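Local coordinates for natterin-like protein (Lethenteron camtschaticum, PDB 6IUL), which is a cytotoxic immune protein of the lamprey that probably recognises cell-surface glycans through a jacalin-like lectin domain and forms membrane pores with an aerolysin-type module, at residues A[35-40]-A[102-107]; A[78-83]-A[90-95]; A[152-157]-A[214-219]; A[170-175]-A[186-191]; A[262-267]-A[309-314]. One frame throughout, in Å; residues are numbered along the deposited sequence.

Contact 1: residues A[35-40]-A[102-107]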
# COMPACT_ATOMS: atom_id res chain seq x y z
N VAL A 35 23.59 -14.58 27.22
CA VAL A 35 24.41 -15.72 27.49
C VAL A 35 25.47 -15.40 28.54
O VAL A 35 26.17 -14.37 28.48
CB VAL A 35 25.13 -16.23 26.22
CG1 VAL A 35 25.98 -17.46 26.50
CG2 VAL A 35 24.13 -16.58 25.13
N SER A 36 25.57 -16.28 29.52
CA SER A 36 26.60 -16.24 30.52
C SER A 36 27.61 -17.35 30.23
O SER A 36 27.24 -18.48 29.89
CB SER A 36 26.03 -16.43 31.94
OG SER A 36 25.27 -15.28 32.34
N VAL A 37 28.89 -17.00 30.34
CA VAL A 37 29.98 -17.93 30.08
C VAL A 37 30.88 -18.09 31.32
O VAL A 37 31.08 -17.17 32.07
CB VAL A 37 30.82 -17.48 28.89
CG1 VAL A 37 29.95 -17.41 27.64
CG2 VAL A 37 31.49 -16.14 29.13
N GLY A 38 31.33 -19.29 31.58
CA GLY A 38 32.34 -19.51 32.58
C GLY A 38 33.68 -19.90 31.93
O GLY A 38 33.87 -19.77 30.71
N GLY A 39 34.59 -20.42 32.75
CA GLY A 39 35.86 -20.81 32.27
C GLY A 39 35.87 -21.92 31.26
O GLY A 39 36.59 -21.85 30.27
N TRP A 40 35.06 -22.92 31.47
CA TRP A 40 35.09 -24.13 30.64
C TRP A 40 33.68 -24.49 30.14
O TRP A 40 33.36 -25.66 29.84
CB TRP A 40 35.76 -25.32 31.40
CG TRP A 40 35.20 -25.55 32.81
CD1 TRP A 40 35.50 -24.82 33.96
CD2 TRP A 40 34.32 -26.60 33.23
NE1 TRP A 40 34.81 -25.34 35.03
CE2 TRP A 40 34.11 -26.44 34.63
CE3 TRP A 40 33.69 -27.66 32.56
CZ2 TRP A 40 33.24 -27.28 35.36
CZ3 TRP A 40 32.84 -28.51 33.29
CH2 TRP A 40 32.63 -28.31 34.69
N PHE A 102 27.09 -12.10 16.85
CA PHE A 102 27.04 -12.36 18.28
C PHE A 102 27.90 -13.57 18.59
O PHE A 102 27.75 -14.62 17.91
CB PHE A 102 25.60 -12.61 18.76
CG PHE A 102 25.52 -12.93 20.24
CD1 PHE A 102 25.69 -11.91 21.21
CD2 PHE A 102 25.35 -14.23 20.66
CE1 PHE A 102 25.62 -12.21 22.56
CE2 PHE A 102 25.31 -14.55 22.02
CZ PHE A 102 25.43 -13.55 22.96
N PHE A 103 28.78 -13.45 19.58
CA PHE A 103 29.75 -14.50 19.86
C PHE A 103 29.99 -14.60 21.35
O PHE A 103 30.46 -13.65 21.95
CB PHE A 103 31.09 -14.18 19.17
CG PHE A 103 32.10 -15.33 19.16
CD1 PHE A 103 31.70 -16.66 19.33
CD2 PHE A 103 33.44 -15.09 18.94
CE1 PHE A 103 32.60 -17.68 19.31
CE2 PHE A 103 34.37 -16.13 18.89
CZ PHE A 103 33.95 -17.42 19.07
N ALA A 104 29.61 -15.72 21.94
CA ALA A 104 29.81 -15.92 23.35
C ALA A 104 30.50 -17.28 23.58
O ALA A 104 30.00 -18.31 23.11
CB ALA A 104 28.48 -15.85 24.07
N LYS A 105 31.63 -17.27 24.28
CA LYS A 105 32.44 -18.46 24.48
C LYS A 105 33.06 -18.55 25.89
O LYS A 105 33.30 -17.53 26.55
CB LYS A 105 33.57 -18.48 23.43
CG LYS A 105 34.52 -17.32 23.56
CD LYS A 105 35.76 -17.43 22.69
CE LYS A 105 36.45 -16.05 22.66
NZ LYS A 105 37.91 -16.17 22.47
N MET A 106 33.26 -19.78 26.36
CA MET A 106 34.27 -20.13 27.37
C MET A 106 35.59 -19.36 27.44
O MET A 106 36.39 -19.43 26.54
CB MET A 106 34.95 -21.44 27.01
CG MET A 106 34.15 -22.65 27.22
SD MET A 106 35.17 -24.07 26.79
CE MET A 106 35.98 -23.74 25.25
N THR A 107 35.84 -18.72 28.56
CA THR A 107 36.94 -17.77 28.72
C THR A 107 38.30 -18.45 28.82
O THR A 107 39.27 -17.86 28.44
CB THR A 107 36.76 -16.92 30.01
OG1 THR A 107 36.70 -17.78 31.16
CG2 THR A 107 35.45 -16.07 29.90

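Contact 2: residues A[78-83]-A[90-95]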
# COMPACT_ATOMS: atom_id res chain seq x y z
N LEU A 78 24.97 -19.98 11.91
CA LEU A 78 25.13 -20.29 13.31
C LEU A 78 26.17 -21.39 13.47
O LEU A 78 26.15 -22.35 12.74
CB LEU A 78 23.81 -20.79 13.87
CG LEU A 78 23.87 -21.39 15.30
CD1 LEU A 78 23.91 -20.28 16.31
CD2 LEU A 78 22.67 -22.26 15.58
N SER A 79 27.06 -21.24 14.43
CA SER A 79 27.99 -22.28 14.82
C SER A 79 27.93 -22.52 16.30
O SER A 79 27.78 -21.60 17.08
CB SER A 79 29.41 -21.87 14.46
OG SER A 79 29.56 -21.92 13.06
N LEU A 80 28.03 -23.78 16.68
CA LEU A 80 28.15 -24.17 18.04
C LEU A 80 29.44 -24.97 18.23
O LEU A 80 29.90 -25.67 17.31
CB LEU A 80 26.95 -25.01 18.43
CG LEU A 80 25.59 -24.33 18.28
CD1 LEU A 80 24.49 -25.34 18.54
CD2 LEU A 80 25.45 -23.16 19.23
N TRP A 81 30.03 -24.84 19.43
CA TRP A 81 31.23 -25.58 19.84
C TRP A 81 30.99 -26.27 21.17
O TRP A 81 30.30 -25.74 22.07
CB TRP A 81 32.39 -24.63 20.06
CG TRP A 81 33.05 -24.06 18.88
CD1 TRP A 81 34.22 -24.44 18.36
CD2 TRP A 81 32.62 -22.91 18.14
NE1 TRP A 81 34.55 -23.61 17.28
CE2 TRP A 81 33.59 -22.66 17.15
CE3 TRP A 81 31.49 -22.09 18.20
CZ2 TRP A 81 33.47 -21.66 16.22
CZ3 TRP A 81 31.38 -21.08 17.31
CH2 TRP A 81 32.39 -20.86 16.32
N GLY A 82 31.59 -27.45 21.28
CA GLY A 82 31.75 -28.14 22.55
C GLY A 82 32.84 -27.48 23.40
O GLY A 82 33.60 -26.64 22.90
N ASN A 83 32.94 -27.88 24.66
CA ASN A 83 33.92 -27.24 25.56
C ASN A 83 35.31 -27.86 25.50
O ASN A 83 36.22 -27.43 26.22
CB ASN A 83 33.44 -27.22 27.01
CG ASN A 83 33.38 -28.58 27.62
OD1 ASN A 83 33.40 -29.57 26.90
ND2 ASN A 83 33.31 -28.64 28.97
N GLY A 90 30.28 -25.13 24.61
CA GLY A 90 31.47 -24.31 24.81
C GLY A 90 31.34 -22.90 24.25
O GLY A 90 31.97 -21.96 24.72
N ALA A 91 30.57 -22.75 23.17
CA ALA A 91 30.43 -21.48 22.52
C ALA A 91 29.25 -21.45 21.57
O ALA A 91 28.86 -22.46 21.03
CB ALA A 91 31.72 -21.16 21.76
N ILE A 92 28.74 -20.24 21.35
CA ILE A 92 27.71 -19.95 20.37
C ILE A 92 28.17 -18.75 19.54
O ILE A 92 28.58 -17.72 20.06
CB ILE A 92 26.42 -19.52 21.08
CG1 ILE A 92 25.90 -20.64 21.97
CG2 ILE A 92 25.35 -19.09 20.07
CD1 ILE A 92 24.90 -20.17 23.01
N LYS A 93 28.09 -18.88 18.22
CA LYS A 93 28.27 -17.77 17.35
C LYS A 93 27.18 -17.72 16.27
O LYS A 93 26.92 -18.71 15.62
CB LYS A 93 29.63 -17.88 16.67
CG LYS A 93 29.91 -16.75 15.70
CD LYS A 93 31.33 -16.81 15.19
CE LYS A 93 31.59 -15.70 14.19
NZ LYS A 93 32.97 -15.83 13.65
N PHE A 94 26.60 -16.53 16.05
CA PHE A 94 25.79 -16.36 14.85
C PHE A 94 26.01 -15.05 14.18
O PHE A 94 26.49 -14.12 14.79
CB PHE A 94 24.29 -16.61 15.13
CG PHE A 94 23.68 -15.67 16.16
CD1 PHE A 94 23.30 -14.39 15.79
CD2 PHE A 94 23.38 -16.11 17.43
CE1 PHE A 94 22.65 -13.53 16.69
CE2 PHE A 94 22.76 -15.26 18.36
CZ PHE A 94 22.39 -13.95 17.99
N ILE A 95 25.66 -15.01 12.90
CA ILE A 95 25.70 -13.81 12.12
C ILE A 95 24.32 -13.63 11.51
O ILE A 95 23.73 -14.59 10.99
CB ILE A 95 26.77 -13.91 11.00
CG1 ILE A 95 28.16 -14.09 11.61
CG2 ILE A 95 26.78 -12.60 10.18
CD1 ILE A 95 29.22 -14.51 10.63

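Contact 3: residues A[152-157]-A[214-219]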
# COMPACT_ATOMS: atom_id res chain seq x y z
N GLN A 152 -5.62 -17.86 6.66
CA GLN A 152 -6.78 -18.44 6.00
C GLN A 152 -7.84 -18.82 7.02
O GLN A 152 -7.70 -18.50 8.20
CB GLN A 152 -6.35 -19.64 5.15
CG GLN A 152 -5.83 -20.84 5.89
CD GLN A 152 -4.89 -21.68 5.00
OE1 GLN A 152 -3.82 -21.21 4.55
NE2 GLN A 152 -5.27 -22.91 4.76
N ASP A 153 -8.90 -19.49 6.56
CA ASP A 153 -10.09 -19.80 7.38
C ASP A 153 -10.54 -18.58 8.20
O ASP A 153 -10.71 -18.67 9.42
CB ASP A 153 -9.84 -20.99 8.33
CG ASP A 153 -9.40 -22.26 7.59
OD1 ASP A 153 -9.79 -22.48 6.41
OD2 ASP A 153 -8.67 -23.05 8.20
N MET A 154 -10.70 -17.45 7.52
CA MET A 154 -11.05 -16.19 8.16
C MET A 154 -12.52 -16.20 8.60
O MET A 154 -13.39 -16.55 7.84
CB MET A 154 -10.81 -15.01 7.20
CG MET A 154 -11.11 -13.64 7.81
SD MET A 154 -10.03 -13.23 9.19
CE MET A 154 -8.42 -13.18 8.40
N LYS A 155 -12.77 -15.82 9.85
CA LYS A 155 -14.12 -15.79 10.41
C LYS A 155 -14.30 -14.54 11.23
O LYS A 155 -13.39 -14.10 11.90
CB LYS A 155 -14.39 -17.01 11.31
CG LYS A 155 -14.54 -18.29 10.54
CD LYS A 155 -14.44 -19.51 11.44
CE LYS A 155 -14.81 -20.81 10.74
NZ LYS A 155 -13.68 -21.39 9.97
N TYR A 156 -15.51 -13.97 11.15
CA TYR A 156 -15.91 -12.80 11.90
C TYR A 156 -17.09 -13.25 12.79
O TYR A 156 -18.26 -13.14 12.39
CB TYR A 156 -16.31 -11.66 10.96
CG TYR A 156 -15.27 -11.37 9.94
CD1 TYR A 156 -14.25 -10.47 10.21
CD2 TYR A 156 -15.29 -12.02 8.70
CE1 TYR A 156 -13.28 -10.19 9.25
CE2 TYR A 156 -14.33 -11.77 7.75
CZ TYR A 156 -13.31 -10.86 8.04
OH TYR A 156 -12.34 -10.63 7.09
N PRO A 157 -16.77 -13.79 13.97
CA PRO A 157 -17.79 -14.52 14.75
C PRO A 157 -18.92 -13.63 15.35
O PRO A 157 -19.95 -14.14 15.73
CB PRO A 157 -16.97 -15.21 15.86
CG PRO A 157 -15.70 -14.45 15.93
CD PRO A 157 -15.43 -13.86 14.57
N VAL A 214 -3.31 -12.90 3.11
CA VAL A 214 -4.58 -13.34 3.65
C VAL A 214 -5.46 -13.86 2.54
O VAL A 214 -5.76 -13.15 1.58
CB VAL A 214 -5.30 -12.16 4.31
CG1 VAL A 214 -6.58 -12.65 4.97
CG2 VAL A 214 -4.40 -11.50 5.34
N LYS A 215 -5.85 -15.13 2.63
CA LYS A 215 -6.74 -15.71 1.66
C LYS A 215 -8.13 -15.67 2.28
O LYS A 215 -8.47 -16.49 3.14
CB LYS A 215 -6.30 -17.12 1.25
CG LYS A 215 -7.15 -17.71 0.14
CD LYS A 215 -6.65 -19.11 -0.25
CE LYS A 215 -7.41 -20.21 0.49
NZ LYS A 215 -6.72 -21.52 0.54
N ALA A 216 -8.90 -14.65 1.89
CA ALA A 216 -10.18 -14.33 2.52
C ALA A 216 -11.00 -13.39 1.66
O ALA A 216 -10.48 -12.79 0.72
CB ALA A 216 -9.95 -13.66 3.86
N GLY A 217 -12.26 -13.24 2.02
CA GLY A 217 -13.09 -12.22 1.41
C GLY A 217 -13.09 -10.98 2.26
O GLY A 217 -12.76 -11.01 3.42
N ILE A 218 -13.53 -9.86 1.69
CA ILE A 218 -13.56 -8.60 2.44
C ILE A 218 -14.97 -8.35 2.99
O ILE A 218 -15.96 -8.53 2.27
CB ILE A 218 -13.09 -7.44 1.52
CG1 ILE A 218 -11.56 -7.49 1.37
CG2 ILE A 218 -13.52 -6.09 2.08
CD1 ILE A 218 -11.00 -6.50 0.37
N PRO A 219 -15.07 -7.96 4.26
CA PRO A 219 -16.35 -7.56 4.83
C PRO A 219 -16.94 -6.36 4.08
O PRO A 219 -16.25 -5.35 3.84
CB PRO A 219 -16.02 -7.19 6.28
CG PRO A 219 -14.80 -7.99 6.57
CD PRO A 219 -14.02 -8.02 5.29
O HOH W 1 -10.63 -17.28 4.55

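Contact 4: residues A[170-175]-A[186-191]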
# COMPACT_ATOMS: atom_id res chain seq x y z
N GLU A 170 -23.68 13.52 0.45
CA GLU A 170 -24.15 14.04 -0.81
C GLU A 170 -22.95 14.23 -1.75
O GLU A 170 -21.86 14.60 -1.36
CB GLU A 170 -24.85 15.36 -0.61
CG GLU A 170 -26.21 15.30 0.07
CD GLU A 170 -26.92 16.69 0.06
OE1 GLU A 170 -28.12 16.73 0.40
OE2 GLU A 170 -26.28 17.75 -0.29
N ILE A 171 -23.14 13.91 -3.00
CA ILE A 171 -22.07 14.04 -3.95
C ILE A 171 -22.38 15.16 -4.95
O ILE A 171 -21.49 15.93 -5.36
CB ILE A 171 -21.90 12.72 -4.73
CG1 ILE A 171 -21.47 11.63 -3.77
CG2 ILE A 171 -20.88 12.89 -5.89
CD1 ILE A 171 -21.62 10.25 -4.36
N LYS A 172 -23.62 15.24 -5.40
CA LYS A 172 -23.92 16.20 -6.48
C LYS A 172 -25.37 16.60 -6.47
O LYS A 172 -26.27 15.75 -6.19
CB LYS A 172 -23.56 15.60 -7.84
CG LYS A 172 -23.91 16.49 -9.04
CD LYS A 172 -23.42 15.91 -10.37
CE LYS A 172 -23.77 16.84 -11.54
NZ LYS A 172 -23.29 16.32 -12.84
N GLU A 173 -25.63 17.85 -6.82
CA GLU A 173 -27.03 18.30 -6.94
C GLU A 173 -27.22 19.06 -8.22
O GLU A 173 -26.44 20.00 -8.54
CB GLU A 173 -27.45 19.20 -5.76
CG GLU A 173 -28.89 19.70 -5.84
CD GLU A 173 -29.37 20.37 -4.52
OE1 GLU A 173 -28.77 20.14 -3.45
OE2 GLU A 173 -30.36 21.13 -4.53
N MET A 174 -28.27 18.71 -8.93
CA MET A 174 -28.58 19.37 -10.18
C MET A 174 -30.09 19.59 -10.26
O MET A 174 -30.90 18.79 -9.76
CB MET A 174 -28.04 18.51 -11.34
CG MET A 174 -28.15 19.09 -12.72
SD MET A 174 -27.76 20.85 -12.82
CE MET A 174 -28.36 21.19 -14.49
N GLU A 175 -30.49 20.63 -10.94
CA GLU A 175 -31.93 20.94 -11.05
C GLU A 175 -32.34 21.02 -12.53
O GLU A 175 -31.61 21.56 -13.37
CB GLU A 175 -32.22 22.25 -10.34
CG GLU A 175 -33.69 22.68 -10.34
CD GLU A 175 -33.88 24.07 -9.70
OE1 GLU A 175 -33.97 24.12 -8.45
OE2 GLU A 175 -33.88 25.07 -10.42
N TYR A 186 -33.91 14.27 -19.74
CA TYR A 186 -32.49 14.70 -19.61
C TYR A 186 -31.65 13.58 -19.07
O TYR A 186 -32.18 12.63 -18.57
CB TYR A 186 -32.34 15.85 -18.60
CG TYR A 186 -33.10 17.11 -18.90
CD1 TYR A 186 -34.41 17.25 -18.51
CD2 TYR A 186 -32.49 18.17 -19.56
CE1 TYR A 186 -35.11 18.41 -18.78
CE2 TYR A 186 -33.18 19.34 -19.80
CZ TYR A 186 -34.48 19.45 -19.42
OH TYR A 186 -35.16 20.63 -19.65
N THR A 187 -30.34 13.69 -19.10
CA THR A 187 -29.48 12.64 -18.56
C THR A 187 -28.66 13.15 -17.38
O THR A 187 -27.90 14.08 -17.51
CB THR A 187 -28.48 12.12 -19.64
OG1 THR A 187 -29.19 11.80 -20.86
CG2 THR A 187 -27.72 10.87 -19.09
N PHE A 188 -28.80 12.52 -16.24
CA PHE A 188 -27.97 12.84 -15.09
C PHE A 188 -26.75 11.90 -15.05
O PHE A 188 -26.88 10.68 -15.23
CB PHE A 188 -28.78 12.64 -13.83
CG PHE A 188 -28.06 12.98 -12.56
CD1 PHE A 188 -28.06 14.27 -12.08
CD2 PHE A 188 -27.40 12.00 -11.85
CE1 PHE A 188 -27.40 14.58 -10.89
CE2 PHE A 188 -26.74 12.29 -10.66
CZ PHE A 188 -26.73 13.57 -10.19
N GLU A 189 -25.59 12.49 -14.78
CA GLU A 189 -24.36 11.76 -14.55
C GLU A 189 -23.66 12.27 -13.30
O GLU A 189 -23.68 13.46 -13.03
CB GLU A 189 -23.44 12.00 -15.71
CG GLU A 189 -23.78 11.26 -16.97
CD GLU A 189 -22.83 11.59 -18.13
OE1 GLU A 189 -21.92 12.44 -17.98
OE2 GLU A 189 -23.04 11.03 -19.22
N SER A 190 -23.01 11.37 -12.55
CA SER A 190 -22.21 11.76 -11.41
C SER A 190 -21.11 10.78 -11.14
O SER A 190 -21.25 9.60 -11.46
CB SER A 190 -23.10 11.91 -10.17
OG SER A 190 -22.32 12.37 -9.07
N SER A 191 -20.03 11.25 -10.52
CA SER A 191 -18.92 10.35 -10.14
C SER A 191 -18.23 10.83 -8.87
O SER A 191 -18.28 12.04 -8.54
CB SER A 191 -17.88 10.25 -11.27
OG SER A 191 -17.29 11.53 -11.57

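Contact 5: residues A[262-267]-A[309-314]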
# COMPACT_ATOMS: atom_id res chain seq x y z
N VAL A 262 -37.57 19.24 -11.34
CA VAL A 262 -37.08 18.00 -10.72
C VAL A 262 -35.67 18.30 -10.22
O VAL A 262 -34.81 18.79 -10.97
CB VAL A 262 -37.06 16.81 -11.68
CG1 VAL A 262 -36.44 15.59 -11.00
CG2 VAL A 262 -38.45 16.48 -12.13
N THR A 263 -35.44 18.04 -8.95
CA THR A 263 -34.14 18.30 -8.34
C THR A 263 -33.56 16.93 -8.03
O THR A 263 -34.21 16.07 -7.42
CB THR A 263 -34.26 19.18 -7.06
OG1 THR A 263 -34.95 20.42 -7.35
CG2 THR A 263 -32.90 19.57 -6.57
N VAL A 264 -32.35 16.70 -8.48
CA VAL A 264 -31.70 15.37 -8.33
C VAL A 264 -30.49 15.51 -7.44
O VAL A 264 -29.60 16.36 -7.67
CB VAL A 264 -31.26 14.82 -9.67
CG1 VAL A 264 -30.56 13.49 -9.51
CG2 VAL A 264 -32.45 14.72 -10.60
N VAL A 265 -30.46 14.68 -6.41
CA VAL A 265 -29.29 14.64 -5.51
C VAL A 265 -28.69 13.25 -5.54
O VAL A 265 -29.38 12.26 -5.31
CB VAL A 265 -29.68 14.99 -4.08
CG1 VAL A 265 -28.46 14.92 -3.18
CG2 VAL A 265 -30.31 16.38 -4.02
N ALA A 266 -27.40 13.19 -5.85
CA ALA A 266 -26.65 11.95 -5.79
C ALA A 266 -25.93 11.80 -4.46
O ALA A 266 -25.25 12.73 -3.99
CB ALA A 266 -25.65 11.86 -6.95
N ASN A 267 -26.05 10.59 -3.92
CA ASN A 267 -25.53 10.20 -2.60
C ASN A 267 -24.71 8.89 -2.66
O ASN A 267 -24.80 8.10 -3.62
CB ASN A 267 -26.65 9.99 -1.59
CG ASN A 267 -27.50 11.22 -1.40
OD1 ASN A 267 -27.01 12.26 -0.94
ND2 ASN A 267 -28.79 11.12 -1.78
N ALA A 309 -29.48 7.94 -6.03
CA ALA A 309 -29.97 9.29 -6.21
C ALA A 309 -31.43 9.45 -5.79
O ALA A 309 -32.22 8.51 -5.84
CB ALA A 309 -29.77 9.71 -7.66
N VAL A 310 -31.75 10.64 -5.30
CA VAL A 310 -33.13 11.01 -5.01
C VAL A 310 -33.56 12.12 -6.00
O VAL A 310 -32.88 13.17 -6.12
CB VAL A 310 -33.26 11.51 -3.57
CG1 VAL A 310 -34.69 11.96 -3.32
CG2 VAL A 310 -32.87 10.40 -2.57
N ALA A 311 -34.67 11.87 -6.70
CA ALA A 311 -35.30 12.88 -7.58
C ALA A 311 -36.59 13.42 -6.99
O ALA A 311 -37.51 12.67 -6.74
CB ALA A 311 -35.57 12.29 -8.94
N THR A 312 -36.62 14.73 -6.75
CA THR A 312 -37.76 15.36 -6.10
C THR A 312 -38.45 16.33 -7.07
O THR A 312 -37.80 17.21 -7.63
CB THR A 312 -37.31 16.13 -4.83
OG1 THR A 312 -36.57 15.26 -3.96
CG2 THR A 312 -38.55 16.72 -4.06
N GLU A 313 -39.77 16.19 -7.22
CA GLU A 313 -40.61 17.11 -8.00
C GLU A 313 -41.09 18.36 -7.21
O GLU A 313 -41.49 18.26 -6.07
CB GLU A 313 -41.84 16.39 -8.54
CG GLU A 313 -41.97 16.41 -10.06
CD GLU A 313 -43.32 15.88 -10.56
OE1 GLU A 313 -44.29 16.67 -10.53
OE2 GLU A 313 -43.40 14.71 -11.04
N SER A 314 -41.00 19.51 -7.84
CA SER A 314 -41.57 20.78 -7.43
C SER A 314 -42.29 21.48 -8.60
O SER A 314 -42.92 22.50 -8.38
CB SER A 314 -40.41 21.66 -7.01
OG SER A 314 -40.12 21.40 -5.68
O HOH W 2 -37.36 19.84 -7.01

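Contact 1: residues A[35-40]-A[102-107]
V35 places one methyl on each of two partners in strand 101-105: CG1 lies 3.8 Å from A104 CB, while CG2 meets the edge of the F102 ring near its plane, 3.9 Å from CE2. The two strands belong to different four-stranded antiparallel sheets of the jacalin-like lectin domain, a beta-prism fold; residues 35-37 and 102-105 run at 35° to each other without pairing. V37 comes next, its whole isopropyl group set against the carbonyl of K105, with CB 3.4 Å from K105 O. Its CG2 sits between the backbone N and the carbonyl carbon (chi1 -60° for CG1), which also brings that methyl to T107 CG2. G38 O takes the N-H of T107 in a bond of 3.1 Å, and M106 CA adds a CA-H...O contact to the same oxygen. G39 packs its CA against T107 OG1, the two atoms 3.3 Å apart. W40 meets M106 through its backbone, and its carbonyl oxygen is bonded by N83 ND2. M106 has CG anti to its own carbonyl carbon (chi1 -74°), and this CG lies 3.5 Å from W40 C.

Contact 2: residues A[78-83]-A[90-95]
W81 has CG anti to its carbonyl carbon (chi1 -75°), and chi2 of -102° lays the six-membered part of the indole along the neighbouring strand, where CE3 is 3.7 Å from A91 CB and CZ3 meets K93 CB at the ring edge. Strands 75-82 and 89-96 form an antiparallel beta hairpin in the jacalin-like lectin domain, and the hairpin carries a classic beta bulge: G90 and A91 both face W81. The bulge is gripped by one oxygen. W81 O accepts from G90 N at 2.6 Å and from A91 N at 3.2 Å, both donors arriving from the same face of its carbonyl plane. Beyond the bulge the ladder is regular, S79 and K93 exchanging two nearly straight bonds as a hydrogen-bonded pair. K93 stretches its chain away from the hairpin partner, and its ammonium makes a cation-pi contact with F103; S79 OG bonds to E114. On the other face L80 and I92 lie side by side, L80 CD2 to I92 CG1 3.7 Å, in an apolar layer also reached by F140. L78 has CG anti to the backbone N (chi1 170°), which carries CD1 across the strand gap to within 3.5 Å of K93 O and 3.9 Å of F94 CB.

Contact 3: residues A[152-157]-A[214-219]
Y156 and P219 close the tight end of this contact: the two side chains cross at about a right angle, with P219 CG over one face of the phenol, 4.0 Å from the ring centroid and 29° off its normal, a CH-pi contact. P219 CG is also 3.6 Å from Y156 CZ. The phenol oxygen is held from elsewhere, by NE1 of W200. M154 makes the second apolar patch, its CB 3.7 Å from A216 CB. With CG anti to the backbone N (chi1 -178°) and the chain bent at chi2 and chi3, its terminal CE curls to 3.9 Å from V214 CG1. Strands 135-155 and 212-223 pair in parallel within the long sheet of the aerolysin-type module, K215 bonding to I151, but the chain turns a corner at D153, beyond which K155 bonds to T278 of strand 260-285. No direct hydrogen bond joins the two segments. A water bridges their backbones, accepting from M154 N at 3.0 Å and donating to K215 O at 2.7 Å. At this looser end Q152 CA approaches K215 O no closer than 3.9 Å, and NZ of exposed K215 is 6.7 Å from D153 OD1, not in contact.

Contact 4: residues A[170-175]-A[186-191]
Strands 166-178 and 184-200 of the aerolysin-type module, successive in the chain, pack against each other here through their side chains; the axes of residues 170-175 and 186-191 approach to 7.3 Å, with 155° between their directions. K172 spans the gap. Its CG is anti to the backbone N (chi1 177°) and the rest of the chain is fully extended, so NZ reaches the backbone of the facing strand and donates to E189 O at 2.9 Å, nearly along the C=O axis. The ammonium is not left with that bond alone: it also forms a salt bridge with D118 and a hydrogen bond with G120 O, both of the second subunit, which probably favours its charged form. On the way, K172 CD comes obliquely to F188 CZ at 4.1 Å. The same ring receives M174 CB at its edge, 4.0 Å from CE1, while the M174 chain bends away at chi2. Nearby, S190 OG is 3.7 Å from K172 CB and 3.5 Å from I171 CG2. I171 and K172 point to this side together because they form a classic beta bulge opposite A266. F188 also meets F252 and V264, and its carbonyl accepts from T251 OG1. Strand 166-178 pairs with strand 260-285, and strand 184-200 with strands 241-256 and 290-313, while the second subunit packs its V119 on K172 and its I117 on M174.

Contact 5: residues A[262-267]-A[309-314]
V262 holds CG1 anti to its backbone N (chi1 176°), which directs this methyl to A311 CB at 4.0 Å; its other branch, CG2, lies beside the backbone N and touches E313 CG, the two side chains crossing at a slant. V264 repeats the rotamer two residues on and spreads its methyls between A309 CB and A311 CB, each at 4.3 Å, a looser fit. On the opposite face T263 and T312 share one conformation, OG1 anti to the carbonyl carbon and CG2 anti to the backbone N. For T263 this places OG1 2.5 Å from a water, which also donates to T312 O at 2.7 Å. T312 O thus accepts from both this water and T263 N. N267 swings its amide alongside V310, ND2 being 4.2 Å from V310 CG2. The backbone beneath is a regular antiparallel ladder, with T263-T312 and V265-V310 as hydrogen-bonded pairs. It unites strands 260-285 and 290-313, the long C-terminal hairpin of the chain. Strand 166-178 pairs along the other edge of 262-267, and F252, V254 and F188 from strands 241-256 and 184-200 pack on the face of V262, V264 and A266.

In the fold
Contacts 1 and 2 lie in the lectin domain and contacts 3, 4 and 5 in the elongated aerolysin-type module. Contact 2 is nested in the loop closed by contact 1, and the two share a sheet: A104 O and I92 N are 2.9 Å apart, a probable hydrogen bond. Contacts 4 and 5, with centres about 8 Å apart, join where strand 166-178 pairs with strand 260-285. Contact 3 lies between the extremes, its centre about 43 Å from that of contact 2 and about 36 Å from that of contact 4. Within one chain the centres of contacts 1 and 5 are about 80 Å apart, yet the lectin part of the second subunit meets contact 4.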